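Local coordinates for saposin-like protein (Necator americanus, PDB 3S63) that probably binds lipids and interacts with membranes, as a hookworm member of the saposin-like family of small, helical, disulfide-stabilised proteins, at residues Leu9-Phe21 / Leu31-Tyr45. Sequence-based numbering, arbitrary orientation.
Sequences LCQIALRTVFGHF and LVHQLKHECKRHFNY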
loop_
_atom_site.group_PDB
_atom_site.type_symbol
_atom_site.label_atom_id
_atom_site.label_comp_id
_atom_site.label_asym_id
_atom_site.label_seq_id
_atom_site.Cartn_x
_atom_site.Cartn_y
_atom_site.Cartn_z
ATOM N N LEU A 9 -4.181 5.233 -5.720
ATOM C CA LEU A 9 -3.163 4.229 -5.987
ATOM C C LEU A 9 -2.582 3.605 -4.711
ATOM O O LEU A 9 -2.319 2.408 -4.657
ATOM C CB LEU A 9 -2.060 4.796 -6.886
ATOM C CG LEU A 9 -2.554 5.194 -8.281
ATOM C CD1 LEU A 9 -1.397 5.528 -9.171
ATOM C CD2 LEU A 9 -3.354 4.074 -8.908
ATOM N N CYS A 10 -2.380 4.398 -3.676
ATOM C CA CYS A 10 -1.870 3.826 -2.449
ATOM C C CYS A 10 -2.824 2.719 -2.022
ATOM O O CYS A 10 -2.402 1.625 -1.662
ATOM C CB CYS A 10 -1.776 4.889 -1.357
ATOM S SG CYS A 10 -0.942 4.321 0.146
ATOM N N GLN A 11 -4.117 3.024 -2.086
ATOM C CA GLN A 11 -5.161 2.145 -1.594
ATOM C C GLN A 11 -5.300 0.875 -2.431
ATOM O O GLN A 11 -5.331 -0.228 -1.901
ATOM C CB GLN A 11 -6.495 2.890 -1.562
ATOM C CG GLN A 11 -6.554 4.000 -0.557
ATOM C CD GLN A 11 -7.939 4.591 -0.443
ATOM O OE1 GLN A 11 -8.776 4.084 0.299
ATOM N NE2 GLN A 11 -8.191 5.668 -1.176
ATOM N N ILE A 12 -5.414 1.046 -3.739
ATOM C CA ILE A 12 -5.480 -0.063 -4.664
ATOM C C ILE A 12 -4.316 -1.037 -4.472
ATOM O O ILE A 12 -4.500 -2.249 -4.483
ATOM C CB ILE A 12 -5.465 0.472 -6.102
ATOM C CG1 ILE A 12 -6.663 1.404 -6.314
ATOM C CG2 ILE A 12 -5.461 -0.662 -7.101
ATOM C CD1 ILE A 12 -6.647 2.110 -7.659
ATOM N N ALA A 13 -3.116 -0.495 -4.305
ATOM C CA ALA A 13 -1.920 -1.306 -4.203
ATOM C C ALA A 13 -1.908 -2.123 -2.930
ATOM O O ALA A 13 -1.606 -3.307 -2.956
ATOM C CB ALA A 13 -0.671 -0.434 -4.288
ATOM N N LEU A 14 -2.227 -1.494 -1.810
ATOM C CA LEU A 14 -2.163 -2.173 -0.521
ATOM C C LEU A 14 -3.278 -3.195 -0.366
ATOM O O LEU A 14 -3.136 -4.195 0.336
ATOM C CB LEU A 14 -2.252 -1.160 0.618
ATOM C CG LEU A 14 -1.074 -0.215 0.763
ATOM C CD1 LEU A 14 -1.084 0.363 2.145
ATOM C CD2 LEU A 14 0.214 -0.967 0.509
ATOM N N ARG A 15 -4.404 -2.923 -1.011
ATOM C CA ARG A 15 -5.584 -3.759 -0.885
ATOM C C ARG A 15 -5.420 -5.002 -1.730
ATOM O O ARG A 15 -5.783 -6.101 -1.321
ATOM C CB ARG A 15 -6.801 -2.976 -1.353
ATOM C CG ARG A 15 -8.085 -3.756 -1.357
ATOM C CD ARG A 15 -8.714 -3.697 -2.733
ATOM N NE ARG A 15 -9.660 -2.596 -2.869
ATOM C CZ ARG A 15 -9.796 -1.865 -3.972
ATOM N NH1 ARG A 15 -9.025 -2.105 -5.030
ATOM N NH2 ARG A 15 -10.694 -0.889 -4.010
ATOM N N THR A 16 -4.867 -4.802 -2.921
ATOM C CA THR A 16 -4.608 -5.876 -3.862
ATOM C C THR A 16 -3.594 -6.872 -3.295
ATOM O O THR A 16 -3.801 -8.075 -3.371
ATOM C CB THR A 16 -4.134 -5.310 -5.217
ATOM O OG1 THR A 16 -5.220 -4.623 -5.852
ATOM C CG2 THR A 16 -3.681 -6.410 -6.134
ATOM N N VAL A 17 -2.514 -6.367 -2.710
ATOM C CA VAL A 17 -1.511 -7.224 -2.085
ATOM C C VAL A 17 -2.053 -7.911 -0.825
ATOM O O VAL A 17 -1.710 -9.061 -0.544
ATOM C CB VAL A 17 -0.223 -6.449 -1.737
ATOM C CG1 VAL A 17 0.680 -7.281 -0.823
ATOM C CG2 VAL A 17 0.504 -5.998 -3.016
ATOM N N PHE A 18 -2.899 -7.221 -0.067
ATOM C CA PHE A 18 -3.486 -7.823 1.130
ATOM C C PHE A 18 -4.450 -8.930 0.735
ATOM O O PHE A 18 -4.521 -9.969 1.387
ATOM C CB PHE A 18 -4.221 -6.776 1.953
ATOM C CG PHE A 18 -4.825 -7.302 3.235
ATOM C CD1 PHE A 18 -4.086 -7.333 4.409
ATOM C CD2 PHE A 18 -6.150 -7.719 3.282
ATOM C CE1 PHE A 18 -4.651 -7.786 5.609
ATOM C CE2 PHE A 18 -6.717 -8.179 4.474
ATOM C CZ PHE A 18 -5.963 -8.212 5.632
ATOM N N GLY A 19 -5.194 -8.696 -0.338
ATOM C CA GLY A 19 -6.117 -9.688 -0.847
ATOM C C GLY A 19 -5.346 -10.865 -1.393
ATOM O O GLY A 19 -5.787 -11.997 -1.290
ATOM N N HIS A 20 -4.185 -10.589 -1.974
ATOM C CA HIS A 20 -3.347 -11.631 -2.537
ATOM C C HIS A 20 -3.012 -12.733 -1.519
ATOM O O HIS A 20 -3.079 -13.914 -1.847
ATOM C CB HIS A 20 -2.066 -11.027 -3.106
ATOM C CG HIS A 20 -1.061 -12.042 -3.548
ATOM N ND1 HIS A 20 0.082 -12.315 -2.829
ATOM C CD2 HIS A 20 -1.024 -12.848 -4.631
ATOM C CE1 HIS A 20 0.787 -13.240 -3.454
ATOM N NE2 HIS A 20 0.131 -13.587 -4.547
ATOM N N PHE A 21 -2.650 -12.345 -0.299
ATOM C CA PHE A 21 -2.308 -13.297 0.753
ATOM C C PHE A 21 -3.543 -13.694 1.528
ATOM O O PHE A 21 -3.465 -14.432 2.509
ATOM C CB PHE A 21 -1.346 -12.678 1.759
ATOM C CG PHE A 21 -0.004 -12.311 1.191
ATOM C CD1 PHE A 21 0.256 -11.013 0.796
ATOM C CD2 PHE A 21 1.009 -13.257 1.095
ATOM C CE1 PHE A 21 1.488 -10.677 0.300
ATOM C CE2 PHE A 21 2.226 -12.920 0.612
ATOM C CZ PHE A 21 2.473 -11.627 0.209
ATOM N N LEU A 31 6.083 -10.197 1.977
ATOM C CA LEU A 31 5.224 -9.044 1.755
ATOM C C LEU A 31 5.844 -8.075 0.744
ATOM O O LEU A 31 5.185 -7.611 -0.183
ATOM C CB LEU A 31 5.014 -8.309 3.075
ATOM C CG LEU A 31 3.649 -7.659 3.301
ATOM C CD1 LEU A 31 3.780 -6.483 4.228
ATOM C CD2 LEU A 31 3.016 -7.233 1.990
ATOM N N VAL A 32 7.122 -7.772 0.943
ATOM C CA VAL A 32 7.855 -6.827 0.116
ATOM C C VAL A 32 8.034 -7.285 -1.337
ATOM O O VAL A 32 7.915 -6.487 -2.264
ATOM C CB VAL A 32 9.227 -6.538 0.747
ATOM C CG1 VAL A 32 10.047 -5.611 -0.126
ATOM C CG2 VAL A 32 9.042 -5.929 2.116
ATOM N N HIS A 33 8.329 -8.562 -1.535
ATOM C CA HIS A 33 8.425 -9.123 -2.880
ATOM C C HIS A 33 7.142 -8.903 -3.683
ATOM O O HIS A 33 7.205 -8.679 -4.900
ATOM C CB HIS A 33 8.774 -10.598 -2.818
ATOM N N GLN A 34 5.985 -8.949 -3.006
ATOM C CA GLN A 34 4.686 -8.700 -3.656
ATOM C C GLN A 34 4.339 -7.238 -3.791
ATOM O O GLN A 34 3.803 -6.822 -4.813
ATOM C CB GLN A 34 3.537 -9.406 -2.939
ATOM C CG GLN A 34 3.247 -10.799 -3.474
ATOM C CD GLN A 34 2.812 -10.801 -4.930
ATOM O OE1 GLN A 34 1.960 -10.003 -5.342
ATOM N NE2 GLN A 34 3.397 -11.699 -5.716
ATOM N N LEU A 35 4.613 -6.461 -2.748
ATOM C CA LEU A 35 4.435 -5.020 -2.835
ATOM C C LEU A 35 5.186 -4.506 -4.067
ATOM O O LEU A 35 4.604 -3.807 -4.903
ATOM C CB LEU A 35 4.866 -4.317 -1.538
ATOM C CG LEU A 35 3.920 -4.403 -0.320
ATOM C CD1 LEU A 35 4.620 -4.047 0.972
ATOM C CD2 LEU A 35 2.649 -3.572 -0.485
ATOM N N LYS A 36 6.454 -4.894 -4.208
ATOM C CA LYS A 36 7.253 -4.538 -5.396
ATOM C C LYS A 36 6.613 -4.980 -6.720
ATOM O O LYS A 36 6.513 -4.183 -7.655
ATOM C CB LYS A 36 8.689 -5.078 -5.279
ATOM C CG LYS A 36 9.525 -4.343 -4.241
ATOM C CD LYS A 36 10.825 -5.054 -3.865
ATOM C CE LYS A 36 11.861 -5.047 -4.986
ATOM N NZ LYS A 36 13.231 -5.389 -4.475
ATOM N N HIS A 37 6.175 -6.239 -6.792
ATOM C CA HIS A 37 5.500 -6.759 -7.986
ATOM C C HIS A 37 4.247 -5.947 -8.299
ATOM O O HIS A 37 3.939 -5.668 -9.453
ATOM C CB HIS A 37 5.150 -8.251 -7.809
ATOM C CG HIS A 37 4.285 -8.809 -8.906
ATOM N ND1 HIS A 37 2.916 -8.634 -8.943
ATOM C CD2 HIS A 37 4.597 -9.535 -10.007
ATOM C CE1 HIS A 37 2.423 -9.218 -10.022
ATOM N NE2 HIS A 37 3.423 -9.773 -10.684
ATOM N N GLU A 38 3.526 -5.562 -7.259
ATOM C CA GLU A 38 2.283 -4.847 -7.446
ATOM C C GLU A 38 2.538 -3.404 -7.879
ATOM O O GLU A 38 1.737 -2.816 -8.614
ATOM C CB GLU A 38 1.439 -4.913 -6.170
ATOM C CG GLU A 38 0.296 -3.925 -6.133
ATOM C CD GLU A 38 -0.768 -4.186 -7.182
ATOM O OE1 GLU A 38 -0.964 -5.355 -7.569
ATOM O OE2 GLU A 38 -1.429 -3.220 -7.610
ATOM N N CYS A 39 3.656 -2.835 -7.433
ATOM C CA CYS A 39 4.069 -1.494 -7.874
ATOM C C CYS A 39 4.262 -1.420 -9.378
ATOM O O CYS A 39 3.937 -0.413 -10.010
ATOM C CB CYS A 39 5.371 -1.079 -7.200
ATOM S SG CYS A 39 5.150 -0.587 -5.512
ATOM N N LYS A 40 4.786 -2.503 -9.940
ATOM C CA LYS A 40 5.126 -2.552 -11.354
ATOM C C LYS A 40 3.937 -2.792 -12.282
ATOM O O LYS A 40 4.110 -2.818 -13.486
ATOM C CB LYS A 40 6.223 -3.593 -11.592
ATOM C CG LYS A 40 7.438 -3.372 -10.701
ATOM C CD LYS A 40 8.498 -4.439 -10.862
ATOM C CE LYS A 40 9.551 -4.324 -9.752
ATOM N NZ LYS A 40 10.585 -5.404 -9.820
ATOM N N ARG A 41 2.738 -2.956 -11.737
ATOM C CA ARG A 41 1.537 -3.031 -12.565
ATOM C C ARG A 41 1.048 -1.635 -12.972
ATOM O O ARG A 41 0.142 -1.509 -13.789
ATOM C CB ARG A 41 0.401 -3.764 -11.832
ATOM C CG ARG A 41 0.554 -5.290 -11.705
ATOM C CD ARG A 41 -0.669 -5.939 -10.983
ATOM N NE ARG A 41 -1.961 -5.435 -11.468
ATOM C CZ ARG A 41 -2.759 -4.596 -10.800
ATOM N NH1 ARG A 41 -2.424 -4.169 -9.590
ATOM N NH2 ARG A 41 -3.907 -4.187 -11.334
ATOM N N HIS A 42 1.632 -0.588 -12.394
ATOM C CA HIS A 42 1.166 0.781 -12.640
ATOM C C HIS A 42 2.252 1.685 -13.231
ATOM O O HIS A 42 3.118 2.180 -12.504
ATOM C CB HIS A 42 0.637 1.408 -11.347
ATOM C CG HIS A 42 -0.337 0.548 -10.607
ATOM N ND1 HIS A 42 0.052 -0.363 -9.648
ATOM C CD2 HIS A 42 -1.688 0.463 -10.679
ATOM C CE1 HIS A 42 -1.016 -0.972 -9.161
ATOM N NE2 HIS A 42 -2.084 -0.490 -9.770
ATOM N N PHE A 43 2.182 1.923 -14.538
ATOM C CA PHE A 43 3.236 2.648 -15.257
ATOM C C PHE A 43 3.696 3.914 -14.541
ATOM O O PHE A 43 4.874 4.061 -14.218
ATOM C CB PHE A 43 2.793 2.974 -16.693
ATOM N N ASN A 44 2.759 4.818 -14.287
ATOM C CA ASN A 44 3.088 6.133 -13.752
ATOM C C ASN A 44 3.406 6.135 -12.269
ATOM O O ASN A 44 3.847 7.139 -11.715
ATOM C CB ASN A 44 1.931 7.094 -14.014
ATOM C CG ASN A 44 1.722 7.361 -15.491
ATOM O OD1 ASN A 44 2.686 7.430 -16.258
ATOM N ND2 ASN A 44 0.460 7.512 -15.900
ATOM N N TYR A 45 3.188 5.009 -11.617
ATOM C CA TYR A 45 3.251 4.977 -10.171
ATOM C C TYR A 45 4.437 4.148 -9.711
ATOM O O TYR A 45 4.841 4.237 -8.557
ATOM C CB TYR A 45 1.942 4.398 -9.644
ATOM C CG TYR A 45 1.782 4.390 -8.155
ATOM C CD1 TYR A 45 1.351 3.247 -7.491
ATOM C CD2 TYR A 45 2.042 5.530 -7.403
ATOM C CE1 TYR A 45 1.185 3.248 -6.107
ATOM C CE2 TYR A 45 1.888 5.535 -6.033
ATOM C CZ TYR A 45 1.457 4.397 -5.390
ATOM O OH TYR A 45 1.314 4.409 -4.031
#
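Val17 and the side chains of Leu31, Gln34, Leu35 and Glu38 form the knob and hole at which the first two helices of this saposin-like fold pack, the axes of their short segments 9.7 Å apart at closest approach and their N-to-C directions 132° apart. The two branches of Val17 divide the work: CG1, anti to the backbone N (chi1 168°), reaches Leu31 CD2 at 3.7 Å, whereas CG2 lies against Glu38 CB at 3.5 Å. Deeper in, Leu14 CD2 touches Leu35 CD2 at 3.7 Å. Beyond this core, each end of the interface is closed by a flat group. At one end, Leu9 CB stands over the middle of the Tyr45 ring, a CH-pi contact 3.7 Å from the centroid, while Leu9 CD1 covers the ring's root at CG. At the other, the Gln34 chain bends at chi2 and lays its amide over one face of the His20 imidazole, with CD displaced toward the ring's rim and the two planes 22° apart; the opening atoms of that chain, CB and CG, meet Phe21 CZ. No hydrogen bond joins the two segments; side-chain packing does, with apolar contacts in the middle and the ring-amide stack at one end. The hydroxyl of Thr16 is turned back onto its own helix, OG1 bonding to Ile12 O at 2.8 Å, and CG2 lies beside Glu38 OE1. Around the contact, helix 46-65 packs against the same residues, Leu31 on Phe61 and Leu35 on Met53, and the Cys39-Cys49 disulfide adds a separate covalent link to helix 28-39, while helix 71-77 is tied to helix 3-20 by Cys10-Cys75 and packs on Leu14.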